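Local coordinates for protein metal-dependent hydrolase (Lactobacillus plantarum, PDB 2F6K) that probably catalyses the metal-dependent decarboxylation of 2-amino-3-carboxymuconate 6-semialdehyde, at a metal site that holds manganese in the crystal, in an amidohydrolase-type TIM barrel, at residues Phe6-Leu11 with Ser50-Ser55; Asp28-Pro33 with Pro170-Gly175; Leu56-Val61 with His154-Ala159; Asp179-Phe184 with Ala208-Val213; Asn186-His191 with Val227-Val232. All blocks are in the same frame, centred on the assembly; numbering follows the deposited sequence.

Contact 1: Phe6-Leu11 with Ser50-Ser55; sequences FHTHYL and SYSILS. With MN (manganese (II) ion), chain C.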
# COMPACT_ATOMS: atom_id res chain seq x y z
N PHE A 6 0.55 34.19 -5.22
CA PHE A 6 -0.58 33.32 -4.90
C PHE A 6 -0.21 31.96 -4.33
O PHE A 6 -1.08 31.09 -4.16
CB PHE A 6 -1.47 33.13 -6.12
CG PHE A 6 -2.87 33.64 -5.93
CD1 PHE A 6 -3.30 34.79 -6.58
CD2 PHE A 6 -3.75 32.98 -5.08
CE1 PHE A 6 -4.59 35.28 -6.39
CE2 PHE A 6 -5.05 33.46 -4.88
CZ PHE A 6 -5.47 34.62 -5.54
N HIS A 7 1.07 31.76 -4.05
CA HIS A 7 1.54 30.49 -3.48
C HIS A 7 2.69 30.82 -2.56
O HIS A 7 3.85 30.78 -2.95
CB HIS A 7 1.98 29.53 -4.59
CG HIS A 7 2.30 28.15 -4.11
ND1 HIS A 7 2.00 27.02 -4.84
CD2 HIS A 7 2.91 27.71 -2.98
CE1 HIS A 7 2.42 25.95 -4.19
NE2 HIS A 7 2.98 26.34 -3.06
N THR A 8 2.36 31.15 -1.32
CA THR A 8 3.34 31.50 -0.32
C THR A 8 2.77 30.98 1.00
O THR A 8 1.54 30.97 1.19
CB THR A 8 3.59 33.03 -0.33
OG1 THR A 8 4.42 33.40 0.77
CG2 THR A 8 2.26 33.80 -0.27
N HIS A 9 3.62 30.54 1.92
CA HIS A 9 3.12 29.95 3.16
C HIS A 9 3.50 30.55 4.52
O HIS A 9 4.44 31.36 4.63
CB HIS A 9 3.49 28.46 3.20
CG HIS A 9 3.10 27.70 1.97
ND1 HIS A 9 1.79 27.52 1.59
CD2 HIS A 9 3.85 27.04 1.06
CE1 HIS A 9 1.75 26.78 0.49
NE2 HIS A 9 2.99 26.47 0.15
N TYR A 10 2.77 30.13 5.54
CA TYR A 10 3.01 30.56 6.92
C TYR A 10 2.88 29.33 7.81
O TYR A 10 2.25 28.35 7.42
CB TYR A 10 2.00 31.64 7.34
CG TYR A 10 0.55 31.19 7.41
CD1 TYR A 10 -0.15 31.19 8.61
CD2 TYR A 10 -0.13 30.79 6.26
CE1 TYR A 10 -1.49 30.80 8.68
CE2 TYR A 10 -1.47 30.40 6.32
CZ TYR A 10 -2.14 30.41 7.53
OH TYR A 10 -3.46 30.03 7.59
N LEU A 11 3.49 29.36 8.99
CA LEU A 11 3.42 28.22 9.90
C LEU A 11 3.04 28.60 11.32
O LEU A 11 3.87 29.10 12.08
CB LEU A 11 4.75 27.46 9.92
CG LEU A 11 5.16 26.66 8.67
CD1 LEU A 11 5.63 27.60 7.57
CD2 LEU A 11 6.27 25.70 9.03
N SER A 50 3.96 43.19 -3.85
CA SER A 50 3.12 44.11 -3.08
C SER A 50 2.04 43.39 -2.31
O SER A 50 1.48 43.94 -1.37
CB SER A 50 2.47 45.14 -4.01
OG SER A 50 1.59 44.52 -4.93
N TYR A 51 1.74 42.16 -2.69
CA TYR A 51 0.68 41.43 -2.00
C TYR A 51 0.87 39.92 -2.07
O TYR A 51 1.15 39.37 -3.13
CB TYR A 51 -0.67 41.81 -2.62
CG TYR A 51 -1.87 41.44 -1.79
CD1 TYR A 51 -2.16 42.13 -0.61
CD2 TYR A 51 -2.74 40.42 -2.18
CE1 TYR A 51 -3.28 41.83 0.15
CE2 TYR A 51 -3.87 40.10 -1.43
CZ TYR A 51 -4.13 40.81 -0.26
OH TYR A 51 -5.25 40.52 0.49
N SER A 52 0.69 39.27 -0.92
CA SER A 52 0.82 37.81 -0.83
C SER A 52 -0.45 37.17 -0.28
O SER A 52 -0.99 37.63 0.74
CB SER A 52 1.99 37.43 0.10
OG SER A 52 3.25 37.88 -0.38
N ILE A 53 -0.93 36.11 -0.93
CA ILE A 53 -2.10 35.42 -0.41
C ILE A 53 -1.59 34.20 0.34
O ILE A 53 -1.31 33.17 -0.27
CB ILE A 53 -3.07 34.96 -1.52
CG1 ILE A 53 -3.69 36.17 -2.22
CG2 ILE A 53 -4.19 34.10 -0.91
CD1 ILE A 53 -2.73 36.93 -3.09
N LEU A 54 -1.48 34.31 1.65
CA LEU A 54 -0.98 33.22 2.48
C LEU A 54 -1.88 31.99 2.56
O LEU A 54 -3.11 32.09 2.49
CB LEU A 54 -0.70 33.75 3.89
CG LEU A 54 0.36 34.85 3.99
CD1 LEU A 54 0.30 35.48 5.36
CD2 LEU A 54 1.75 34.27 3.72
N SER A 55 -1.25 30.83 2.69
CA SER A 55 -1.97 29.57 2.80
C SER A 55 -1.12 28.58 3.59
O SER A 55 0.11 28.68 3.62
CB SER A 55 -2.27 28.98 1.42
OG SER A 55 -1.10 28.45 0.84
MN MN C . 3.65 25.05 -1.50
O HOH W 1 5.27 35.77 -0.22
O HOH W 2 4.63 23.65 -2.70
O HOH W 3 4.78 24.09 0.26
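Ser55, Ile53 and Thr8 give up the most surface where strand 49-55 runs beside strand 3-9, the second and first strands of the TIM barrel. Ser55 grips His9 from main chain and side chain at once. His9 ND1 donates to Ser55 O at 2.9 Å; the oxygen lies in the imidazole plane, although the N-H comes to the carbonyl from above the carbonyl's own plane. The same ND1 makes a weak bond to Ser55 OG at 3.1 Å. With chi1 at 74°, this hydroxyl stands between backbone N and carbonyl carbon, and such a small residue can turn both of its oxygens to one ring. Ser55 N in turn donates to Thr8 O at 3.2 Å.

Ile53 works through carbon alone: its CG1 lies over one face of Phe6, 4.1 Å from the ring centroid, in a CH-pi contact. Phe6 then continues the apolar layer onto Leu305 of helix 290-306. Thr8, two-faced by nature, packs its CG2 3.7 Å from Ser52 CB, while its OG1 shares a water with Ser52 OG.

His7 and His9 form the HxH pair of the amidohydrolases, each binding manganese through NE2, at 2.1 Å for His7. Holding His9 by ND1 should steady the rotation of its ring and leave the other nitrogen, NE2, for the metal.

Contact 2: Asp28-Pro33 with Pro170-Gly175; sequences DGWPTP and PVPLLG
Trp30 brings the CE3 corner of its indole to two prolines. Its chi1 of -168° swings CG away from the backbone N, and CE3 then meets Pro170 CB at the ring edge, in plane, at 4.0 Å. Pro172 CG comes to the same CE3 obliquely, also at 4.0 Å, and Leu173 CD2 lies farther along, near CZ3. Rigid pyrrolidine rings make a firm, flat-sided surface for so broad a side chain.

Beside this, Asp28 CB lies 3.8 Å from Val171 CB, their side chains crossing at a slant. Val171, with CG1 anti to the backbone N (chi1 177°), brings CG2 close to Asp28 O. That oxygen accepts from Val171 N at 3.0 Å, the donor tilted from the carbonyl plane. Gly29 continues with positive phi, which costs a residue without a side chain little, and its CA comes within 4.7 Å of Pro170 CA. Pro172, lacking an N-H, suits the first turn of a helix, where amides have no helical acceptor.

The loop between helices 13-22 and 37-46 is thus laid on the start of helix 171-189. Trp30 NE1 donates to Tyr269 O of a further loop, while Pro170 and Leu173 also pack on Tyr220 of the second subunit.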
# COMPACT_ATOMS: atom_id res chain seq x y z
N ASP A 28 7.41 14.94 4.87
CA ASP A 28 7.54 14.77 3.42
C ASP A 28 9.00 14.62 2.99
O ASP A 28 9.33 14.85 1.83
CB ASP A 28 6.92 15.97 2.68
CG ASP A 28 5.43 16.11 2.91
OD1 ASP A 28 4.71 15.09 2.83
OD2 ASP A 28 4.97 17.25 3.15
N GLY A 29 9.86 14.25 3.93
CA GLY A 29 11.27 14.10 3.61
C GLY A 29 11.89 15.45 3.27
O GLY A 29 12.94 15.52 2.62
N TRP A 30 11.25 16.52 3.73
CA TRP A 30 11.72 17.88 3.48
C TRP A 30 11.68 18.58 4.84
O TRP A 30 10.63 18.65 5.47
CB TRP A 30 10.77 18.54 2.46
CG TRP A 30 11.25 19.83 1.86
CD1 TRP A 30 11.13 21.09 2.39
CD2 TRP A 30 11.90 20.00 0.59
NE1 TRP A 30 11.66 22.03 1.53
CE2 TRP A 30 12.14 21.39 0.42
CE3 TRP A 30 12.30 19.12 -0.43
CZ2 TRP A 30 12.76 21.91 -0.73
CZ3 TRP A 30 12.92 19.63 -1.56
CH2 TRP A 30 13.14 21.01 -1.70
N PRO A 31 12.83 19.09 5.32
CA PRO A 31 12.93 19.78 6.61
C PRO A 31 12.03 21.00 6.79
O PRO A 31 12.06 21.94 5.98
CB PRO A 31 14.42 20.12 6.71
CG PRO A 31 14.79 20.35 5.29
CD PRO A 31 14.10 19.19 4.58
N THR A 32 11.22 20.98 7.85
CA THR A 32 10.31 22.08 8.14
C THR A 32 11.08 23.38 8.27
O THR A 32 12.02 23.49 9.05
CB THR A 32 9.53 21.80 9.44
OG1 THR A 32 8.71 20.65 9.26
CG2 THR A 32 8.63 22.99 9.80
N PRO A 33 10.67 24.40 7.49
CA PRO A 33 11.33 25.72 7.51
C PRO A 33 10.89 26.62 8.67
O PRO A 33 9.77 26.50 9.16
CB PRO A 33 10.95 26.30 6.15
CG PRO A 33 9.57 25.78 5.97
CD PRO A 33 9.67 24.33 6.41
N PRO A 170 13.01 12.98 -1.66
CA PRO A 170 12.05 13.89 -1.04
C PRO A 170 10.71 13.90 -1.79
O PRO A 170 10.68 13.90 -3.02
CB PRO A 170 12.78 15.24 -1.08
CG PRO A 170 14.22 14.83 -0.93
CD PRO A 170 14.32 13.63 -1.86
N VAL A 171 9.62 13.89 -1.03
CA VAL A 171 8.27 13.87 -1.57
C VAL A 171 7.92 15.00 -2.55
O VAL A 171 7.26 14.76 -3.56
CB VAL A 171 7.23 13.86 -0.43
CG1 VAL A 171 5.82 13.90 -0.99
CG2 VAL A 171 7.43 12.63 0.44
N PRO A 172 8.35 16.23 -2.25
CA PRO A 172 8.04 17.36 -3.13
C PRO A 172 8.63 17.27 -4.55
O PRO A 172 8.10 17.90 -5.47
CB PRO A 172 8.59 18.56 -2.37
CG PRO A 172 8.45 18.15 -0.94
CD PRO A 172 8.94 16.71 -0.99
N LEU A 173 9.70 16.50 -4.72
CA LEU A 173 10.35 16.37 -6.02
C LEU A 173 9.57 15.57 -7.07
O LEU A 173 9.59 15.93 -8.24
CB LEU A 173 11.74 15.75 -5.84
CG LEU A 173 12.74 16.54 -4.99
CD1 LEU A 173 14.09 15.82 -5.02
CD2 LEU A 173 12.90 17.95 -5.53
N LEU A 174 8.88 14.51 -6.66
CA LEU A 174 8.11 13.71 -7.60
C LEU A 174 6.71 13.38 -7.05
O LEU A 174 5.72 13.38 -7.78
CB LEU A 174 8.85 12.41 -7.93
CG LEU A 174 8.07 11.41 -8.78
CD1 LEU A 174 7.89 11.96 -10.19
CD2 LEU A 174 8.81 10.08 -8.82
N GLY A 175 6.65 13.10 -5.75
CA GLY A 175 5.39 12.77 -5.11
C GLY A 175 4.32 13.84 -5.25
O GLY A 175 3.17 13.55 -5.62

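Contact 3: Leu56-Val61 with His154-Ala159; sequences LSSPHV and HPNEPA. With MN (manganese (II) ion), chain C.
Ser58 and His60 are tied to the 154-159 loop by two hydrogen bonds. Ser58 OG donates to Pro155 O at 3.1 Å, in the carbonyl plane; its chi1 of 68° places the hydroxyl between backbone N and carbonyl carbon, facing that oxygen. His60 N donates to Asn156 OD1 at 3.0 Å, in the plane of the amide and on a lone pair. Asparagine fits here because its short amide can also give: Asn156 ND2 donates back to His154 O at 3.2 Å, and the two bonds together hold the group's rotation. Pro155 O is shared as well, for His154 ND1 donates to it at 3.1 Å nearly in the imidazole plane.

These loops follow strands 49-55 and 150-154 at the C-terminal ends of the barrel strands, where this fold carries its active sites. His154 NE2 binds manganese at 2.1 Å, alongside His7, His9 and Asp266, and Pro155 O, a second-shell acceptor at ND1, steadies the ring. Ser57 OG lies 2.6 Å from water 3, itself a ligand of the metal, so a hydroxyl that can donate or accept a hydrogen bond meets the first shell.

In the packing, Ser58 CB lies against the Asn156 amide, 3.0 Å from Asn156 ND2. Ser57 CA lies over one face of the His154 ring, and Ser57 OG passes 3.5 Å from His154 CE1.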
# COMPACT_ATOMS: atom_id res chain seq x y z
N LEU A 56 -1.79 27.62 4.23
CA LEU A 56 -1.10 26.60 5.00
C LEU A 56 -0.63 25.53 4.02
O LEU A 56 -1.40 25.08 3.17
CB LEU A 56 -2.06 26.00 6.04
CG LEU A 56 -1.49 25.10 7.13
CD1 LEU A 56 -0.61 25.92 8.07
CD2 LEU A 56 -2.64 24.49 7.91
N SER A 57 0.64 25.15 4.12
CA SER A 57 1.22 24.14 3.24
C SER A 57 0.93 22.72 3.75
O SER A 57 0.19 22.54 4.71
CB SER A 57 2.74 24.35 3.15
OG SER A 57 3.35 23.41 2.28
N SER A 58 1.51 21.72 3.10
CA SER A 58 1.31 20.35 3.53
C SER A 58 2.48 20.01 4.43
O SER A 58 3.51 20.69 4.39
CB SER A 58 1.27 19.39 2.33
OG SER A 58 2.53 19.30 1.71
N PRO A 59 2.36 18.95 5.25
CA PRO A 59 1.22 18.03 5.39
C PRO A 59 -0.03 18.70 5.94
O PRO A 59 0.05 19.62 6.74
CB PRO A 59 1.74 16.96 6.35
CG PRO A 59 3.24 17.10 6.28
CD PRO A 59 3.44 18.58 6.18
N HIS A 60 -1.19 18.22 5.49
CA HIS A 60 -2.48 18.73 5.96
C HIS A 60 -2.57 18.36 7.44
O HIS A 60 -1.89 17.43 7.87
CB HIS A 60 -3.62 18.08 5.18
CG HIS A 60 -4.97 18.63 5.52
ND1 HIS A 60 -6.02 17.84 5.94
CD2 HIS A 60 -5.44 19.90 5.52
CE1 HIS A 60 -7.07 18.60 6.19
NE2 HIS A 60 -6.75 19.85 5.95
N VAL A 61 -3.40 19.05 8.20
CA VAL A 61 -3.50 18.77 9.63
C VAL A 61 -4.48 17.68 10.04
O VAL A 61 -5.27 17.86 10.96
CB VAL A 61 -3.84 20.05 10.41
CG1 VAL A 61 -2.64 20.96 10.46
CG2 VAL A 61 -5.02 20.76 9.76
N HIS A 154 -3.27 22.03 -2.92
CA HIS A 154 -1.87 21.99 -2.55
C HIS A 154 -1.50 20.52 -2.42
O HIS A 154 -2.13 19.76 -1.68
CB HIS A 154 -1.55 22.74 -1.26
CG HIS A 154 -0.10 23.05 -1.11
ND1 HIS A 154 0.85 22.07 -0.89
CD2 HIS A 154 0.59 24.21 -1.23
CE1 HIS A 154 2.06 22.62 -0.88
NE2 HIS A 154 1.92 23.92 -1.09
N PRO A 155 -0.46 20.10 -3.16
CA PRO A 155 -0.04 18.70 -3.11
C PRO A 155 0.43 18.22 -1.75
O PRO A 155 1.04 18.96 -0.97
CB PRO A 155 1.06 18.64 -4.17
CG PRO A 155 1.70 19.99 -4.05
CD PRO A 155 0.50 20.92 -3.92
N ASN A 156 0.10 16.96 -1.48
CA ASN A 156 0.52 16.28 -0.27
C ASN A 156 1.15 14.98 -0.74
O ASN A 156 0.97 14.57 -1.90
CB ASN A 156 -0.67 15.95 0.63
CG ASN A 156 -1.00 17.08 1.58
OD1 ASN A 156 -1.09 16.87 2.79
ND2 ASN A 156 -1.20 18.28 1.04
N GLU A 157 1.89 14.32 0.14
CA GLU A 157 2.50 13.05 -0.20
C GLU A 157 1.38 12.10 -0.59
O GLU A 157 0.36 12.03 0.08
CB GLU A 157 3.25 12.48 1.01
CG GLU A 157 3.58 11.00 0.90
CD GLU A 157 4.47 10.50 2.03
OE1 GLU A 157 4.27 10.96 3.18
OE2 GLU A 157 5.36 9.66 1.77
N PRO A 158 1.55 11.37 -1.70
CA PRO A 158 0.52 10.42 -2.15
C PRO A 158 0.18 9.47 -1.00
O PRO A 158 1.07 9.08 -0.23
CB PRO A 158 1.20 9.71 -3.32
CG PRO A 158 2.07 10.79 -3.89
CD PRO A 158 2.68 11.42 -2.66
N ALA A 159 -1.09 9.10 -0.87
CA ALA A 159 -1.52 8.21 0.21
C ALA A 159 -0.57 7.04 0.40
O ALA A 159 -0.14 6.75 1.51
CB ALA A 159 -2.94 7.70 -0.05
MN MN C . 3.65 25.05 -1.50
O HOH W 3 4.78 24.09 0.26
O HOH W 2 4.63 23.65 -2.70

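Contact 4: Asp179-Phe184 with Ala208-Val213; sequences DTTMTF and AFLGIV
Thr181 on helix 171-189 faces Phe209, just ahead of helix 210-225, with their CA atoms 5.9 Å apart. The helices before and after strand 200-203 of the TIM barrel meet here.

Thr181 serves both polar and apolar partners. Its OG1 accepts a weak bond from Phe209 N at 3.3 Å, while it donates to Phe177 O one turn back in its own helix; a threonine hydroxyl can thus be satisfied inside a buried interface. Its methyl CG2, anti to the backbone N at chi1 -51° for OG1, reaches tip to tip with Val213 CG2 at 3.9 Å. Ala208, small enough to sit close, turns its CB to Thr180 CB at 3.9 Å.

The Phe209 ring itself continues outward, stacking on Phe209 of the second subunit, so the joint between the helices borders the subunit interface.

Phe184 and Leu210 fill the other end, beside Ile203 of the barrel strand. With chi1 at 177°, Phe184 extends its ring from the helix, and Leu210 brings both methyls to it: Leu210 CD2 comes 3.4 Å from Phe184 CD2, and Leu210 CD1 stands over the centre of the face, 3.5 Å from the Phe184 ring centroid and 12° off its normal.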
# COMPACT_ATOMS: atom_id res chain seq x y z
N ASP A 179 0.66 13.44 -7.09
CA ASP A 179 -0.59 13.64 -6.37
C ASP A 179 -1.49 14.70 -6.99
O ASP A 179 -2.71 14.49 -7.08
CB ASP A 179 -0.33 13.98 -4.91
CG ASP A 179 -1.32 13.30 -3.99
OD1 ASP A 179 -1.34 12.05 -3.96
OD2 ASP A 179 -2.08 13.99 -3.30
N THR A 180 -0.91 15.81 -7.42
CA THR A 180 -1.70 16.86 -8.03
C THR A 180 -2.33 16.30 -9.30
O THR A 180 -3.51 16.55 -9.58
CB THR A 180 -0.84 18.08 -8.40
OG1 THR A 180 -0.44 18.75 -7.19
CG2 THR A 180 -1.63 19.06 -9.27
N THR A 181 -1.55 15.53 -10.03
CA THR A 181 -2.01 14.94 -11.27
C THR A 181 -3.14 13.95 -11.04
O THR A 181 -4.16 13.97 -11.75
CB THR A 181 -0.87 14.22 -12.01
OG1 THR A 181 0.27 15.10 -12.11
CG2 THR A 181 -1.32 13.84 -13.42
N MSE A 182 -2.98 13.09 -10.05
CA MSE A 182 -4.02 12.11 -9.76
C MSE A 182 -5.29 12.82 -9.31
O MSE A 182 -6.39 12.44 -9.70
CB MSE A 182 -3.55 11.12 -8.69
CG MSE A 182 -2.35 10.26 -9.11
SE MSE A 182 -2.00 8.78 -7.88
CE MSE A 182 -1.03 9.73 -6.50
N THR A 183 -5.13 13.87 -8.50
CA THR A 183 -6.27 14.61 -8.00
C THR A 183 -7.06 15.32 -9.10
O THR A 183 -8.29 15.31 -9.07
CB THR A 183 -5.84 15.64 -6.94
OG1 THR A 183 -5.20 14.96 -5.85
CG2 THR A 183 -7.06 16.39 -6.40
N PHE A 184 -6.37 15.94 -10.06
CA PHE A 184 -7.05 16.63 -11.16
C PHE A 184 -7.93 15.65 -11.94
O PHE A 184 -9.08 15.96 -12.27
CB PHE A 184 -6.02 17.23 -12.12
CG PHE A 184 -6.64 17.90 -13.32
CD1 PHE A 184 -7.27 19.13 -13.20
CD2 PHE A 184 -6.56 17.31 -14.57
CE1 PHE A 184 -7.80 19.77 -14.31
CE2 PHE A 184 -7.10 17.95 -15.70
CZ PHE A 184 -7.72 19.18 -15.56
N ALA A 208 1.53 20.50 -12.65
CA ALA A 208 2.30 19.28 -12.44
C ALA A 208 2.50 18.56 -13.77
O ALA A 208 3.15 19.09 -14.67
CB ALA A 208 1.59 18.39 -11.44
N PHE A 209 1.93 17.36 -13.92
CA PHE A 209 2.07 16.58 -15.14
C PHE A 209 0.93 16.74 -16.15
O PHE A 209 0.92 16.06 -17.18
CB PHE A 209 2.20 15.09 -14.81
CG PHE A 209 3.44 14.74 -14.03
CD1 PHE A 209 3.40 13.73 -13.07
CD2 PHE A 209 4.63 15.43 -14.23
CE1 PHE A 209 4.52 13.41 -12.33
CE2 PHE A 209 5.76 15.12 -13.49
CZ PHE A 209 5.71 14.10 -12.53
N LEU A 210 -0.02 17.62 -15.86
CA LEU A 210 -1.14 17.80 -16.78
C LEU A 210 -0.67 18.13 -18.20
O LEU A 210 -1.24 17.65 -19.18
CB LEU A 210 -2.09 18.88 -16.26
CG LEU A 210 -2.70 18.59 -14.88
CD1 LEU A 210 -3.85 19.56 -14.60
CD2 LEU A 210 -3.20 17.15 -14.85
N GLY A 211 0.39 18.94 -18.31
CA GLY A 211 0.91 19.30 -19.61
C GLY A 211 1.20 18.11 -20.51
O GLY A 211 1.15 18.22 -21.73
N ILE A 212 1.50 16.96 -19.91
CA ILE A 212 1.78 15.76 -20.69
C ILE A 212 0.68 14.69 -20.72
O ILE A 212 0.47 14.04 -21.75
CB ILE A 212 3.09 15.10 -20.22
CG1 ILE A 212 4.27 16.01 -20.58
CG2 ILE A 212 3.24 13.70 -20.84
CD1 ILE A 212 5.63 15.44 -20.18
N VAL A 213 -0.03 14.48 -19.61
CA VAL A 213 -1.07 13.44 -19.60
C VAL A 213 -2.37 13.80 -20.31
O VAL A 213 -3.05 12.92 -20.84
CB VAL A 213 -1.43 12.99 -18.16
CG1 VAL A 213 -0.35 12.11 -17.62
CG2 VAL A 213 -1.65 14.20 -17.26

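Contact 5: Asn186-His191 with Val227-Val232; sequences NMLKYH and VDVYDV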
# COMPACT_ATOMS: atom_id res chain seq x y z
N ASN A 186 -9.09 12.88 -10.85
CA ASN A 186 -10.14 12.41 -9.96
C ASN A 186 -11.31 13.39 -10.08
O ASN A 186 -12.48 13.00 -10.12
CB ASN A 186 -9.63 12.38 -8.52
CG ASN A 186 -10.54 11.61 -7.59
OD1 ASN A 186 -11.08 12.16 -6.64
ND2 ASN A 186 -10.72 10.33 -7.87
N MSE A 187 -10.97 14.67 -10.16
CA MSE A 187 -11.97 15.71 -10.28
C MSE A 187 -12.68 15.62 -11.63
O MSE A 187 -13.86 15.95 -11.75
CB MSE A 187 -11.29 17.07 -10.09
CG MSE A 187 -10.73 17.23 -8.69
SE MSE A 187 -9.69 18.83 -8.44
CE MSE A 187 -11.08 20.12 -8.05
N LEU A 188 -11.97 15.14 -12.65
CA LEU A 188 -12.60 14.98 -13.95
C LEU A 188 -13.63 13.87 -13.81
O LEU A 188 -14.79 14.04 -14.17
CB LEU A 188 -11.56 14.57 -15.00
CG LEU A 188 -10.52 15.62 -15.38
CD1 LEU A 188 -9.58 15.05 -16.45
CD2 LEU A 188 -11.22 16.88 -15.88
N LYS A 189 -13.19 12.75 -13.27
CA LYS A 189 -14.03 11.58 -13.07
C LYS A 189 -15.36 11.91 -12.37
O LYS A 189 -16.41 11.40 -12.75
CB LYS A 189 -13.26 10.54 -12.26
CG LYS A 189 -14.07 9.28 -11.90
CD LYS A 189 -13.26 8.36 -11.00
CE LYS A 189 -14.10 7.22 -10.43
NZ LYS A 189 -14.63 6.35 -11.51
N TYR A 190 -15.31 12.77 -11.36
CA TYR A 190 -16.51 13.13 -10.62
C TYR A 190 -17.26 14.36 -11.14
O TYR A 190 -18.13 14.89 -10.45
CB TYR A 190 -16.18 13.28 -9.14
CG TYR A 190 -15.88 11.95 -8.48
CD1 TYR A 190 -16.85 10.95 -8.44
CD2 TYR A 190 -14.63 11.68 -7.92
CE1 TYR A 190 -16.59 9.71 -7.86
CE2 TYR A 190 -14.35 10.44 -7.34
CZ TYR A 190 -15.34 9.45 -7.32
OH TYR A 190 -15.08 8.22 -6.77
N HIS A 191 -16.91 14.81 -12.34
CA HIS A 191 -17.56 15.95 -12.97
C HIS A 191 -17.56 17.19 -12.09
O HIS A 191 -18.52 17.96 -12.08
CB HIS A 191 -18.99 15.59 -13.35
CG HIS A 191 -19.11 14.26 -14.04
ND1 HIS A 191 -19.34 13.08 -13.36
CD2 HIS A 191 -18.98 13.93 -15.35
CE1 HIS A 191 -19.35 12.08 -14.22
NE2 HIS A 191 -19.13 12.56 -15.43
N VAL A 227 -16.29 14.40 -20.46
CA VAL A 227 -15.62 15.67 -20.20
C VAL A 227 -14.54 15.98 -21.25
O VAL A 227 -13.83 15.09 -21.71
CB VAL A 227 -14.98 15.67 -18.79
CG1 VAL A 227 -14.26 16.98 -18.52
CG2 VAL A 227 -16.05 15.47 -17.74
N ASP A 228 -14.44 17.25 -21.63
CA ASP A 228 -13.43 17.66 -22.60
C ASP A 228 -12.30 18.27 -21.77
O ASP A 228 -12.40 19.40 -21.30
CB ASP A 228 -14.01 18.71 -23.56
CG ASP A 228 -13.04 19.08 -24.68
OD1 ASP A 228 -11.85 19.33 -24.38
OD2 ASP A 228 -13.49 19.12 -25.85
N VAL A 229 -11.23 17.51 -21.58
CA VAL A 229 -10.12 17.96 -20.76
C VAL A 229 -9.56 19.32 -21.19
O VAL A 229 -9.16 20.13 -20.36
CB VAL A 229 -8.99 16.87 -20.71
CG1 VAL A 229 -8.34 16.70 -22.08
CG2 VAL A 229 -7.98 17.22 -19.64
N TYR A 230 -9.56 19.57 -22.50
CA TYR A 230 -9.06 20.83 -23.03
C TYR A 230 -9.92 22.02 -22.62
O TYR A 230 -9.40 23.12 -22.44
CB TYR A 230 -8.95 20.76 -24.55
CG TYR A 230 -8.07 19.62 -24.98
CD1 TYR A 230 -6.71 19.61 -24.67
CD2 TYR A 230 -8.60 18.54 -25.69
CE1 TYR A 230 -5.89 18.54 -25.05
CE2 TYR A 230 -7.80 17.47 -26.07
CZ TYR A 230 -6.44 17.48 -25.75
OH TYR A 230 -5.65 16.42 -26.15
N ASP A 231 -11.23 21.82 -22.48
CA ASP A 231 -12.09 22.91 -22.04
C ASP A 231 -11.81 23.18 -20.57
O ASP A 231 -11.77 24.33 -20.13
CB ASP A 231 -13.58 22.58 -22.22
CG ASP A 231 -14.01 22.58 -23.67
OD1 ASP A 231 -13.50 23.44 -24.43
OD2 ASP A 231 -14.85 21.74 -24.03
N VAL A 232 -11.62 22.11 -19.81
CA VAL A 232 -11.34 22.24 -18.38
C VAL A 232 -10.02 22.99 -18.15
O VAL A 232 -9.91 23.81 -17.23
CB VAL A 232 -11.28 20.85 -17.70
CG1 VAL A 232 -11.03 21.02 -16.21
CG2 VAL A 232 -12.58 20.10 -17.93
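His191 meets Val227 obliquely, His191 CD2 lying 4.1 Å from Val227 CG2, while one face of the imidazole rests over backbone of its own segment, Leu188 O and Lys189 C. The other two rings pack locally. Tyr190 has the aliphatic chain of Lys189 over one face, toward its rim, and Tyr230 has Val229 CG1 over the centre of one face. Their hydroxyls bond beyond the contact, Tyr190 OH to Gly64 O of the fourth subunit and Tyr230 OH to Asp215.

The middle of the contact is Leu188, whose forked end divides its work. CD2 touches both Val227 CG1, at 4.0 Å, and Val232 CG2, at 4.1 Å; CD1 turns to Val229 CG2, at 4.2 Å. Its CG, anti to the carbonyl carbon at chi1 -69°, carries both methyls across to the three valines, branched residues that offer broad methyl surfaces without long chains.

Each segment also manages a helix end. His191, with positive phi, is the C' residue of a Schellman motif closing helix 171-189: Phe192 N donates to Met187 O, and His191 N to Leu188 O at 2.9 Å. Asp228 is the N-cap of helix 229-235, its OD1 accepting from Asp231 N at 3.2 Å.

No hydrogen bond joins the segments. Polar groups find partners outside this interface or within their own segment, and what holds these two helices together here is the burial of leucine and valine methyls.

From the N terminus, contact 1 closes a loop from 11 to 50 by bringing the first two barrel strands side by side. Residues 28-33 lie within that loop, but their partner 170-175 comes far later, so contact 2 crosses contact 1. Contact 3 lies wholly within the span of contact 2, joining the loops after strands 49-55 and 150-154; contacts 1 and 3 share manganese and two of its waters. Helix 171-189 then serves contacts 2, 4 and 5. Contact 4 closes the loop 184 to 208 and contact 5 that from 191 to 227; they cross, since 186-191 precedes 208-213 and 227-232 follows it, tying that helix to helices 210-225 and 229-235.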